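Local coordinates for CrmK (Actinoalloteichus sp. WH1-2216-6, PDB 5I1V), which is a covalently flavinylated oxidase that takes part in recycling shunt products during caerulomycin biosynthesis, at residues G54-V59 with S72-V77; W230-L235 with F271-G276; G263-L268 with E376-G381. All blocks are in the same frame, centred on the assembly; numbering follows the deposited sequence. Where two conformers were deposited one is given.

Contact 1. Residues G54-V59 with S72-V77; sequences GKRLTV and SPDVDV. With FAD (flavin-adenine dinucleotide), chain E.
Leu-57 and Val-77 form a parallel beta bridge, their CA atoms 4.8 Å apart, where two segments running 82° apart enter one sheet. Arg-56 O accepts from successive amides, Asp-76 N at 2.9 Å and Val-77 N at 3.1 Å, while Thr-58 N donates to Val-77 O. Asp-76 also reaches back: its OD2 receives Arg-56 N at 2.9 Å in a nearly straight bond, on the anti side and tilted out of the carboxylate plane, so one aspartate grips both backbone polar atoms of the arginine.

With CG anti to the backbone N (chi1 175°) and a bend at chi2, the Arg-56 side chain comes down beside the type I turn of Ser-72 to Val-75. Val-75 CG2 lies over the centre of one guanidinium face, 4.1 Å from Arg-56 CZ. Asp-74 OD2 stands at the edge, in a long 3.3 Å salt bridge with Arg-56 NH1; NH2 hydrogen-bonds to Arg-492 O. The other valine branch, CG1, is 3.4 Å from Thr-58 OG1, a hydroxyl hydrogen-bonded to Val-70 O. Both segments belong to the PCMH-type FAD-binding domain, and strand 57-60 leads into the cofactor site, where Val-59 O accepts from the FAD ribose O2B at 2.6 Å.

Helix 40-52 ends in a Schellman motif at Gly-54 and packs through Ala-50 on Leu-57, and strand 57-60 is outermost in its sheet, beside strand 77-80.

Contact 2. Residues W230-L235 with F271-G276; sequences WSWAEL and FHRSAG
Trp-232 and the turn of Phe-271 to Gly-276 meet through three kinds of interaction, all centred on one residue, the tryptophan. The first is hydrogen bonding. Trp-232 N donates to Gly-276 O at 3.0 Å, a straight bond at the donor that nevertheless approaches from well above the carbonyl plane. At the far end of the same residue NE1 donates a hydrogen bond to Phe-271 O, also at 3.0 Å and again from above the carbonyl plane; this bond is more bent, and the oxygen sits somewhat out of the indole plane. Backbone and ring of one tryptophan thus hold carbonyls near both ends of the turn.

The second kind is packing on the ring faces. Arg-273 CA rests 3.5 Å from the centroid of the five-membered ring of Trp-232, almost exactly on the ring normal, a CH-pi contact. On the opposite face lies Leu-235 CD2, from the tryptophan's own segment. Gly-276 C comes in at the indole edge.

The third involves the Arg-273 guanidinium, modelled in two conformers, so its details are tentative. In the conformer given, CG is anti to the backbone N (chi1 172°), and a bend at chi3 sets the guanidinium with its face over Trp-232 CE3, CZ 3.5 Å from that atom and the planes 58° apart. Its NH2 makes a weak bond to Trp-232 O.

Residues 271-276 connect the antiparallel neighbours 265-271 and 277-285, and Trp-232, just after strand 222-231, packs that strand's end against the turn. Tyr-360 and Leu-363 of helix 353-364 also meet the indole. The chemistry is that of a mostly buried aromatic whose one polar ring atom is paired with a main-chain carbonyl, its rotation probably restrained by the NE1 bond and by contacts on both faces.

Contact 3. Residues G263-L268 with E376-G381; sequences GLYALL and EYIAYG
The Tyr-265 ring turns its edge to the neighbouring strand: Ala-379 O and Ile-378 CG2 both lie near its plane, the carbonyl oxygen 3.6 Å from Tyr-265 CE1 and the methyl 3.6 Å from Tyr-265 OH. A first torsion that sets CG opposite the backbone N (chi1 165°) lays this ring alongside Ile-378, both side chains pointing the same way. Pro-140 touches the same tyrosine. The second ring, that of Tyr-377, runs beside Leu-268, with Tyr-377 CD2 4.2 Å from Leu-268 CD2. Its hydroxyl is hydrogen-bonded to His-351 ND1.

The rings sit on opposite faces of the sheet, Tyr-265 with Leu-267 and Ile-378, Tyr-377 with Leu-268; between them the strands run antiparallel, 173° between their directions. Leu-268 and Tyr-377 are a hydrogen-bonded pair: Leu-268 N donates to Tyr-377 O at 3.0 Å, and Tyr-377 N returns the bond to Leu-268 O at 2.9 Å, each donor in the carbonyl plane. A third bond follows from Ala-379 N to Ala-266 O. Leu-267 and Ile-378 make a non-hydrogen-bonded pair, where Leu-267 CD1 lies 3.7 Å from Ile-378 CG1. Leu-267 CD1 is also 3.9 Å from Glu-376 OE1. With an alanine in place of Leu-267 both methyl branches are gone, and Ile-378 CG1 and the Glu-376 arm would probably lose a packing partner, leaving the glutamate freer to swing.

Tyr-377 packs against Val-244, Phe-247 and Leu-248 of helix 237-253, whereas Ile-378 and Tyr-265 reach Tyr-138 and Phe-123 of the FAD site, respectively. A broad antiparallel sheet with helices on one face and the flavin domain on the other is characteristic of the substrate domain in relatives of berberine bridge enzyme, consistent with a place near the active site here.

How the contacts relate
From the N terminus, contact 1 comes first and closes the short excursion between strands 57-60 and 77-80 in the FAD-binding part of the chain. It is finished before the others open, and lies about 38 Å from contact 3, centre to centre, on the opposite side of the chain's centre. Contact 2 closes a span of 35 residues that includes helix 237-253, contact 3 one of 107; the spans overlap, so these contacts cross. Both reach the large antiparallel sheet, contact 2 joining the end of strand 222-231 to the turn after strand 265-271, contact 3 pairing that latter strand with strand 374-379. They touch where Trp-230 CZ3 lies 4.0 Å from Leu-268 CD1.

Contact 1. Residues G54-V59 with S72-V77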
loop_
_atom_site.group_PDB
_atom_site.type_symbol
_atom_site.label_atom_id
_atom_site.label_comp_id
_atom_site.label_asym_id
_atom_site.label_seq_id
_atom_site.Cartn_x
_atom_site.Cartn_y
_atom_site.Cartn_z
ATOM N N GLY A 54 -23.058 -30.401 2.310
ATOM C CA GLY A 54 -21.907 -31.020 1.694
ATOM C C GLY A 54 -21.119 -30.144 0.727
ATOM O O GLY A 54 -20.364 -30.671 -0.073
ATOM N N LYS A 55 -21.306 -28.826 0.777
ATOM C CA LYS A 55 -20.571 -27.866 -0.097
ATOM C C LYS A 55 -19.129 -27.731 0.256
ATOM O O LYS A 55 -18.740 -27.725 1.435
ATOM C CB LYS A 55 -21.190 -26.466 0.010
ATOM C CG LYS A 55 -22.656 -26.477 -0.307
ATOM C CD LYS A 55 -23.280 -25.104 -0.444
ATOM C CE LYS A 55 -24.612 -25.303 -1.166
ATOM N NZ LYS A 55 -25.392 -24.059 -1.207
ATOM N N ARG A 56 -18.308 -27.547 -0.771
ATOM C CA ARG A 56 -16.882 -27.358 -0.569
ATOM C C ARG A 56 -16.640 -25.882 -0.200
ATOM O O ARG A 56 -16.980 -24.999 -0.986
ATOM C CB ARG A 56 -16.190 -27.706 -1.890
ATOM C CG ARG A 56 -14.710 -27.457 -1.907
ATOM C CD ARG A 56 -13.959 -28.457 -1.021
ATOM N NE ARG A 56 -12.611 -27.935 -0.821
ATOM C CZ ARG A 56 -11.691 -27.900 -1.782
ATOM N NH1 ARG A 56 -11.936 -28.408 -2.993
ATOM N NH2 ARG A 56 -10.499 -27.362 -1.530
ATOM N N LEU A 57 -16.019 -25.649 0.966
ATOM C CA LEU A 57 -15.797 -24.348 1.504
ATOM C C LEU A 57 -14.310 -24.070 1.658
ATOM O O LEU A 57 -13.544 -24.961 2.073
ATOM C CB LEU A 57 -16.495 -24.250 2.854
ATOM C CG LEU A 57 -16.457 -22.858 3.506
ATOM C CD1 LEU A 57 -17.761 -22.524 4.213
ATOM C CD2 LEU A 57 -15.296 -22.823 4.489
ATOM N N THR A 58 -13.900 -22.858 1.280
ATOM C CA THR A 58 -12.571 -22.383 1.629
ATOM C C THR A 58 -12.684 -20.983 2.196
ATOM O O THR A 58 -13.692 -20.267 1.990
ATOM C CB THR A 58 -11.618 -22.341 0.423
ATOM O OG1 THR A 58 -12.214 -21.540 -0.618
ATOM C CG2 THR A 58 -11.282 -23.810 -0.116
ATOM N N VAL A 59 -11.619 -20.582 2.868
ATOM C CA VAL A 59 -11.523 -19.299 3.497
ATOM C C VAL A 59 -10.423 -18.442 2.894
ATOM O O VAL A 59 -9.342 -18.911 2.624
ATOM C CB VAL A 59 -11.138 -19.462 4.962
ATOM C CG1 VAL A 59 -11.153 -18.127 5.686
ATOM C CG2 VAL A 59 -12.087 -20.453 5.593
ATOM N N SER A 72 -9.749 -22.772 -6.394
ATOM C CA SER A 72 -10.140 -23.958 -7.162
ATOM C C SER A 72 -11.553 -23.877 -7.753
ATOM O O SER A 72 -12.476 -23.544 -7.037
ATOM C CB SER A 72 -10.074 -25.199 -6.251
ATOM O OG SER A 72 -8.868 -25.857 -6.452
ATOM N N PRO A 73 -11.731 -24.254 -9.038
ATOM C CA PRO A 73 -13.064 -24.253 -9.676
ATOM C C PRO A 73 -14.105 -25.125 -9.003
ATOM O O PRO A 73 -15.303 -24.930 -9.223
ATOM C CB PRO A 73 -12.806 -24.797 -11.101
ATOM C CG PRO A 73 -11.388 -25.236 -11.152
ATOM C CD PRO A 73 -10.656 -24.676 -9.971
ATOM N N ASP A 74 -13.692 -26.083 -8.198
ATOM C CA ASP A 74 -14.673 -26.901 -7.514
ATOM C C ASP A 74 -15.066 -26.366 -6.142
ATOM O O ASP A 74 -15.814 -27.032 -5.427
ATOM C CB ASP A 74 -14.189 -28.347 -7.379
ATOM C CG ASP A 74 -12.898 -28.452 -6.661
ATOM O OD1 ASP A 74 -12.086 -27.492 -6.706
ATOM O OD2 ASP A 74 -12.685 -29.500 -6.053
ATOM N N VAL A 75 -14.599 -25.178 -5.765
ATOM C CA VAL A 75 -15.034 -24.628 -4.485
ATOM C C VAL A 75 -16.389 -23.939 -4.637
ATOM O O VAL A 75 -16.562 -23.082 -5.508
ATOM C CB VAL A 75 -14.020 -23.638 -3.914
ATOM C CG1 VAL A 75 -14.576 -22.955 -2.656
ATOM C CG2 VAL A 75 -12.719 -24.362 -3.597
ATOM N N ASP A 76 -17.318 -24.263 -3.739
ATOM C CA ASP A 76 -18.681 -23.814 -3.833
ATOM C C ASP A 76 -18.926 -22.526 -3.031
ATOM O O ASP A 76 -19.800 -21.746 -3.394
ATOM C CB ASP A 76 -19.642 -24.875 -3.315
ATOM C CG ASP A 76 -19.544 -26.187 -4.058
ATOM O OD1 ASP A 76 -19.459 -26.146 -5.322
ATOM O OD2 ASP A 76 -19.542 -27.259 -3.368
ATOM N N VAL A 77 -18.211 -22.356 -1.903
ATOM C CA VAL A 77 -18.390 -21.225 -1.052
ATOM C C VAL A 77 -17.054 -20.764 -0.590
ATOM O O VAL A 77 -16.257 -21.549 -0.084
ATOM C CB VAL A 77 -19.221 -21.560 0.218
ATOM C CG1 VAL A 77 -19.397 -20.323 1.102
ATOM C CG2 VAL A 77 -20.521 -22.187 -0.160
HETATM P PA FAD E . -5.018 -16.462 1.528
HETATM O O1A FAD E . -4.795 -16.654 0.049
HETATM O O2A FAD E . -6.274 -15.734 1.909
HETATM O O5B FAD E . -4.945 -17.844 2.270
HETATM C C5B FAD E . -3.778 -18.659 2.275
HETATM C C4B FAD E . -4.166 -20.083 2.697
HETATM O O4B FAD E . -4.553 -20.011 4.084
HETATM C C3B FAD E . -5.348 -20.729 2.008
HETATM O O3B FAD E . -5.198 -22.135 2.094
HETATM C C2B FAD E . -6.517 -20.319 2.857
HETATM O O2B FAD E . -7.754 -21.014 2.670
HETATM C C1B FAD E . -5.904 -20.366 4.262
HETATM N N9A FAD E . -6.504 -19.352 5.164
HETATM C C8A FAD E . -6.649 -18.004 4.979
HETATM N N7A FAD E . -7.364 -17.462 6.019
HETATM C C5A FAD E . -7.640 -18.467 6.824
HETATM C C6A FAD E . -8.334 -18.538 8.086
HETATM N N6A FAD E . -8.782 -17.404 8.589
HETATM N N1A FAD E . -8.454 -19.745 8.649
HETATM C C2A FAD E . -7.993 -20.874 8.069
HETATM N N3A FAD E . -7.280 -20.881 6.914
HETATM C C4A FAD E . -7.157 -19.694 6.267
HETATM N N1 FAD E . 5.331 -15.015 4.166
HETATM C C2 FAD E . 6.289 -14.798 5.098
HETATM O O2 FAD E . 6.436 -15.595 6.032
HETATM N N3 FAD E . 7.115 -13.730 5.068
HETATM C C4 FAD E . 7.105 -12.810 4.112
HETATM O O4 FAD E . 7.867 -11.821 4.154
HETATM C C4X FAD E . 6.101 -12.943 3.066
HETATM N N5 FAD E . 6.027 -12.038 2.053
HETATM C C5X FAD E . 5.023 -12.141 1.169
HETATM C C6 FAD E . 4.828 -11.136 0.221
HETATM C C7 FAD E . 3.816 -11.180 -0.737
HETATM C C7M FAD E . 3.664 -10.030 -1.741
HETATM C C8 FAD E . 2.927 -12.361 -0.709
HETATM C C8M FAD E . 1.819 -12.521 -1.713
HETATM C C9 FAD E . 3.101 -13.389 0.225
HETATM C C9A FAD E . 4.119 -13.319 1.174
HETATM N N10 FAD E . 4.307 -14.320 2.134
HETATM C C10 FAD E . 5.259 -14.141 3.121
HETATM C "C1'" FAD E . 3.623 -15.609 2.046
HETATM C "C2'" FAD E . 2.376 -15.603 2.871
HETATM O "O2'" FAD E . 2.730 -15.820 4.223
HETATM C "C3'" FAD E . 1.377 -16.609 2.408
HETATM O "O3'" FAD E . 1.048 -16.330 1.019
HETATM C "C4'" FAD E . 0.121 -16.613 3.306
HETATM O "O4'" FAD E . -0.443 -17.923 3.247
HETATM C "C5'" FAD E . -0.871 -15.564 2.847
HETATM O "O5'" FAD E . -1.965 -15.551 3.765
HETATM P P FAD E . -3.270 -14.801 3.265
HETATM O O1P FAD E . -2.927 -13.455 2.743
HETATM O O2P FAD E . -4.334 -14.906 4.312
HETATM O O3P FAD E . -3.693 -15.721 2.000
HETATM O O HOH W 1 -8.673 -25.951 -3.230
HETATM O O HOH W 2 -14.036 -30.065 -4.115
#

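Contact 2. Residues W230-L235 with F271-G276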
loop_
_atom_site.group_PDB
_atom_site.type_symbol
_atom_site.label_atom_id
_atom_site.label_comp_id
_atom_site.label_asym_id
_atom_site.label_seq_id
_atom_site.Cartn_x
_atom_site.Cartn_y
_atom_site.Cartn_z
ATOM N N TRP A 230 24.293 -4.433 -8.804
ATOM C CA TRP A 230 25.409 -4.791 -9.674
ATOM C C TRP A 230 24.875 -4.887 -11.098
ATOM O O TRP A 230 23.892 -5.558 -11.346
ATOM C CB TRP A 230 26.010 -6.143 -9.298
ATOM C CG TRP A 230 26.677 -6.242 -7.992
ATOM C CD1 TRP A 230 28.020 -6.212 -7.762
ATOM C CD2 TRP A 230 26.048 -6.456 -6.722
ATOM N NE1 TRP A 230 28.272 -6.361 -6.425
ATOM C CE2 TRP A 230 27.076 -6.514 -5.760
ATOM C CE3 TRP A 230 24.706 -6.557 -6.300
ATOM C CZ2 TRP A 230 26.818 -6.698 -4.388
ATOM C CZ3 TRP A 230 24.450 -6.767 -4.954
ATOM C CH2 TRP A 230 25.510 -6.842 -4.009
ATOM N N SER A 231 25.532 -4.236 -12.057
ATOM C CA SER A 231 24.974 -4.180 -13.407
ATOM C C SER A 231 25.133 -5.522 -14.093
ATOM O O SER A 231 26.242 -6.085 -14.119
ATOM C CB SER A 231 25.644 -3.060 -14.238
ATOM O OG SER A 231 25.256 -3.183 -15.605
ATOM N N TRP A 232 24.052 -6.024 -14.693
ATOM C CA TRP A 232 24.133 -7.222 -15.501
ATOM C C TRP A 232 25.070 -7.013 -16.740
ATOM O O TRP A 232 25.708 -7.951 -17.201
ATOM C CB TRP A 232 22.755 -7.667 -16.004
ATOM C CG TRP A 232 22.213 -8.797 -15.199
ATOM C CD1 TRP A 232 21.204 -8.742 -14.251
ATOM C CD2 TRP A 232 22.652 -10.158 -15.236
ATOM N NE1 TRP A 232 21.012 -9.983 -13.716
ATOM C CE2 TRP A 232 21.878 -10.870 -14.297
ATOM C CE3 TRP A 232 23.623 -10.850 -15.980
ATOM C CZ2 TRP A 232 22.039 -12.233 -14.080
ATOM C CZ3 TRP A 232 23.786 -12.224 -15.768
ATOM C CH2 TRP A 232 22.989 -12.898 -14.823
ATOM N N ALA A 233 25.109 -5.798 -17.249
ATOM C CA ALA A 233 25.949 -5.489 -18.432
ATOM C C ALA A 233 27.429 -5.728 -18.136
ATOM O O ALA A 233 28.245 -5.846 -19.063
ATOM C CB ALA A 233 25.726 -4.048 -18.843
ATOM N N GLU A 234 27.783 -5.746 -16.849
ATOM C CA GLU A 234 29.162 -5.870 -16.428
ATOM C C GLU A 234 29.469 -7.203 -15.785
ATOM O O GLU A 234 30.565 -7.415 -15.343
ATOM C CB GLU A 234 29.513 -4.751 -15.453
ATOM C CG GLU A 234 29.644 -3.403 -16.104
ATOM C CD GLU A 234 29.055 -2.272 -15.285
ATOM O OE1 GLU A 234 29.246 -2.203 -14.043
ATOM O OE2 GLU A 234 28.393 -1.416 -15.914
ATOM N N LEU A 235 28.510 -8.105 -15.758
ATOM C CA LEU A 235 28.608 -9.320 -14.974
ATOM C C LEU A 235 29.093 -10.475 -15.833
ATOM O O LEU A 235 28.672 -10.609 -16.983
ATOM C CB LEU A 235 27.206 -9.622 -14.419
ATOM C CG LEU A 235 26.973 -10.652 -13.332
ATOM C CD1 LEU A 235 27.868 -10.397 -12.126
ATOM C CD2 LEU A 235 25.505 -10.574 -12.950
ATOM N N PHE A 271 17.953 -11.258 -10.047
ATOM C CA PHE A 271 17.087 -11.142 -11.176
ATOM C C PHE A 271 17.681 -11.750 -12.438
ATOM O O PHE A 271 18.920 -11.799 -12.615
ATOM C CB PHE A 271 16.832 -9.685 -11.477
ATOM C CG PHE A 271 16.055 -8.939 -10.420
ATOM C CD1 PHE A 271 14.685 -9.119 -10.280
ATOM C CD2 PHE A 271 16.680 -7.997 -9.629
ATOM C CE1 PHE A 271 13.971 -8.401 -9.325
ATOM C CE2 PHE A 271 15.981 -7.262 -8.703
ATOM C CZ PHE A 271 14.618 -7.456 -8.547
ATOM N N HIS A 272 16.789 -12.184 -13.314
ATOM C CA HIS A 272 17.142 -12.503 -14.672
ATOM C C HIS A 272 17.748 -11.266 -15.325
ATOM O O HIS A 272 17.398 -10.124 -15.006
ATOM C CB HIS A 272 15.919 -12.980 -15.467
ATOM C CG HIS A 272 16.245 -13.355 -16.873
ATOM N ND1 HIS A 272 16.061 -12.491 -17.931
ATOM C CD2 HIS A 272 16.774 -14.482 -17.391
ATOM C CE1 HIS A 272 16.477 -13.072 -19.046
ATOM N NE2 HIS A 272 16.916 -14.283 -18.744
ATOM N N ARG A 273 18.656 -11.531 -16.270
ATOM C CA ARG A 273 19.400 -10.499 -16.977
ATOM C C ARG A 273 18.531 -9.361 -17.498
ATOM O O ARG A 273 18.930 -8.192 -17.448
ATOM C CB ARG A 273 20.196 -11.137 -18.140
ATOM C CG ARG A 273 20.869 -10.139 -19.084
ATOM C CD ARG A 273 21.941 -10.777 -19.974
ATOM N NE ARG A 273 23.288 -10.258 -19.706
ATOM C CZ ARG A 273 24.316 -11.025 -19.372
ATOM N NH1 ARG A 273 24.142 -12.325 -19.315
ATOM N NH2 ARG A 273 25.510 -10.508 -19.110
ATOM N N SER A 274 17.358 -9.699 -18.027
ATOM C CA SER A 274 16.465 -8.688 -18.600
ATOM C C SER A 274 16.061 -7.622 -17.622
ATOM O O SER A 274 15.586 -6.588 -18.058
ATOM C CB SER A 274 15.204 -9.314 -19.174
ATOM O OG SER A 274 14.487 -10.017 -18.177
ATOM N N ALA A 275 16.217 -7.857 -16.303
ATOM C CA ALA A 275 16.021 -6.784 -15.328
ATOM C C ALA A 275 17.137 -5.758 -15.337
ATOM O O ALA A 275 16.929 -4.642 -14.882
ATOM C CB ALA A 275 15.859 -7.348 -13.909
ATOM N N GLY A 276 18.334 -6.128 -15.799
ATOM C CA GLY A 276 19.442 -5.159 -15.870
ATOM C C GLY A 276 20.384 -5.078 -14.675
ATOM O O GLY A 276 21.433 -4.465 -14.783
#

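Contact 3. Residues G263-L268 with E376-G381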
loop_
_atom_site.group_PDB
_atom_site.type_symbol
_atom_site.label_atom_id
_atom_site.label_comp_id
_atom_site.label_asym_id
_atom_site.label_seq_id
_atom_site.Cartn_x
_atom_site.Cartn_y
_atom_site.Cartn_z
ATOM N N GLY A 263 22.462 -8.948 14.043
ATOM C CA GLY A 263 21.521 -7.880 13.810
ATOM C C GLY A 263 21.491 -7.408 12.377
ATOM O O GLY A 263 20.539 -6.752 11.973
ATOM N N LEU A 264 22.525 -7.745 11.602
ATOM C CA LEU A 264 22.541 -7.400 10.186
ATOM C C LEU A 264 21.700 -8.396 9.369
ATOM O O LEU A 264 21.973 -9.590 9.331
ATOM C CB LEU A 264 23.977 -7.288 9.689
ATOM C CG LEU A 264 24.309 -6.554 8.394
ATOM C CD1 LEU A 264 25.817 -6.354 8.258
ATOM C CD2 LEU A 264 23.761 -7.311 7.203
ATOM N N TYR A 265 20.667 -7.873 8.720
ATOM C CA TYR A 265 19.755 -8.658 7.877
ATOM C C TYR A 265 19.977 -8.222 6.441
ATOM O O TYR A 265 19.946 -7.031 6.135
ATOM C CB TYR A 265 18.294 -8.352 8.255
ATOM C CG TYR A 265 17.298 -8.834 7.223
ATOM C CD1 TYR A 265 16.988 -10.195 7.112
ATOM C CD2 TYR A 265 16.681 -7.947 6.346
ATOM C CE1 TYR A 265 16.105 -10.654 6.165
ATOM C CE2 TYR A 265 15.811 -8.402 5.368
ATOM C CZ TYR A 265 15.526 -9.764 5.289
ATOM O OH TYR A 265 14.633 -10.222 4.344
ATOM N N ALA A 266 20.145 -9.181 5.554
ATOM C CA ALA A 266 20.319 -8.844 4.148
ATOM C C ALA A 266 19.592 -9.778 3.207
ATOM O O ALA A 266 19.459 -10.984 3.487
ATOM C CB ALA A 266 21.792 -8.806 3.828
ATOM N N LEU A 267 19.121 -9.212 2.096
ATOM C CA LEU A 267 18.462 -9.971 1.058
ATOM C C LEU A 267 19.133 -9.673 -0.285
ATOM O O LEU A 267 19.232 -8.524 -0.684
ATOM C CB LEU A 267 16.996 -9.598 1.004
ATOM C CG LEU A 267 16.106 -10.432 0.084
ATOM C CD1 LEU A 267 14.696 -10.643 0.635
ATOM C CD2 LEU A 267 15.979 -9.761 -1.252
ATOM N N LEU A 268 19.536 -10.729 -0.980
ATOM C CA LEU A 268 20.176 -10.618 -2.289
ATOM C C LEU A 268 19.168 -11.071 -3.358
ATOM O O LEU A 268 18.685 -12.164 -3.299
ATOM C CB LEU A 268 21.376 -11.521 -2.311
ATOM C CG LEU A 268 22.139 -11.570 -3.634
ATOM C CD1 LEU A 268 22.678 -10.195 -4.007
ATOM C CD2 LEU A 268 23.228 -12.615 -3.459
ATOM N N GLU A 376 16.088 -15.292 -4.972
ATOM C CA GLU A 376 16.541 -14.493 -3.851
ATOM C C GLU A 376 17.137 -15.344 -2.764
ATOM O O GLU A 376 16.659 -16.444 -2.485
ATOM C CB GLU A 376 15.372 -13.708 -3.227
ATOM C CG GLU A 376 14.506 -12.921 -4.170
ATOM C CD GLU A 376 13.381 -12.138 -3.448
ATOM O OE1 GLU A 376 12.992 -12.481 -2.294
ATOM O OE2 GLU A 376 12.873 -11.172 -4.056
ATOM N N TYR A 377 18.162 -14.793 -2.122
ATOM C CA TYR A 377 18.770 -15.387 -0.948
ATOM C C TYR A 377 18.469 -14.499 0.253
ATOM O O TYR A 377 18.818 -13.340 0.275
ATOM C CB TYR A 377 20.273 -15.489 -1.147
ATOM C CG TYR A 377 20.673 -16.459 -2.199
ATOM C CD1 TYR A 377 20.891 -17.786 -1.881
ATOM C CD2 TYR A 377 20.876 -16.057 -3.503
ATOM C CE1 TYR A 377 21.296 -18.687 -2.827
ATOM C CE2 TYR A 377 21.281 -16.963 -4.461
ATOM C CZ TYR A 377 21.512 -18.267 -4.108
ATOM O OH TYR A 377 21.893 -19.175 -5.060
ATOM N N ILE A 378 17.844 -15.070 1.264
ATOM C CA ILE A 378 17.280 -14.311 2.384
ATOM C C ILE A 378 17.896 -14.749 3.706
ATOM O O ILE A 378 17.748 -15.881 4.101
ATOM C CB ILE A 378 15.758 -14.564 2.470
ATOM C CG1 ILE A 378 15.097 -14.261 1.126
ATOM C CG2 ILE A 378 15.124 -13.714 3.585
ATOM C CD1 ILE A 378 13.775 -14.940 0.880
ATOM N N ALA A 379 18.574 -13.838 4.375
ATOM C CA ALA A 379 19.206 -14.091 5.643
ATOM C C ALA A 379 18.131 -14.539 6.651
ATOM O O ALA A 379 17.002 -14.094 6.566
ATOM C CB ALA A 379 19.868 -12.840 6.131
ATOM N N TYR A 380 18.489 -15.494 7.505
ATOM C CA TYR A 380 17.550 -16.145 8.441
ATOM C C TYR A 380 18.334 -16.666 9.637
ATOM O O TYR A 380 19.485 -16.263 9.831
ATOM C CB TYR A 380 16.855 -17.281 7.689
ATOM C CG TYR A 380 15.612 -17.885 8.279
ATOM C CD1 TYR A 380 14.466 -17.133 8.546
ATOM C CD2 TYR A 380 15.577 -19.223 8.560
ATOM C CE1 TYR A 380 13.339 -17.741 9.071
ATOM C CE2 TYR A 380 14.456 -19.848 9.057
ATOM C CZ TYR A 380 13.327 -19.096 9.314
ATOM O OH TYR A 380 12.219 -19.737 9.848
ATOM N N GLY A 381 17.715 -17.525 10.463
ATOM C CA GLY A 381 18.399 -18.082 11.608
ATOM C C GLY A 381 18.294 -17.173 12.805
ATOM O O GLY A 381 17.175 -16.725 13.166
#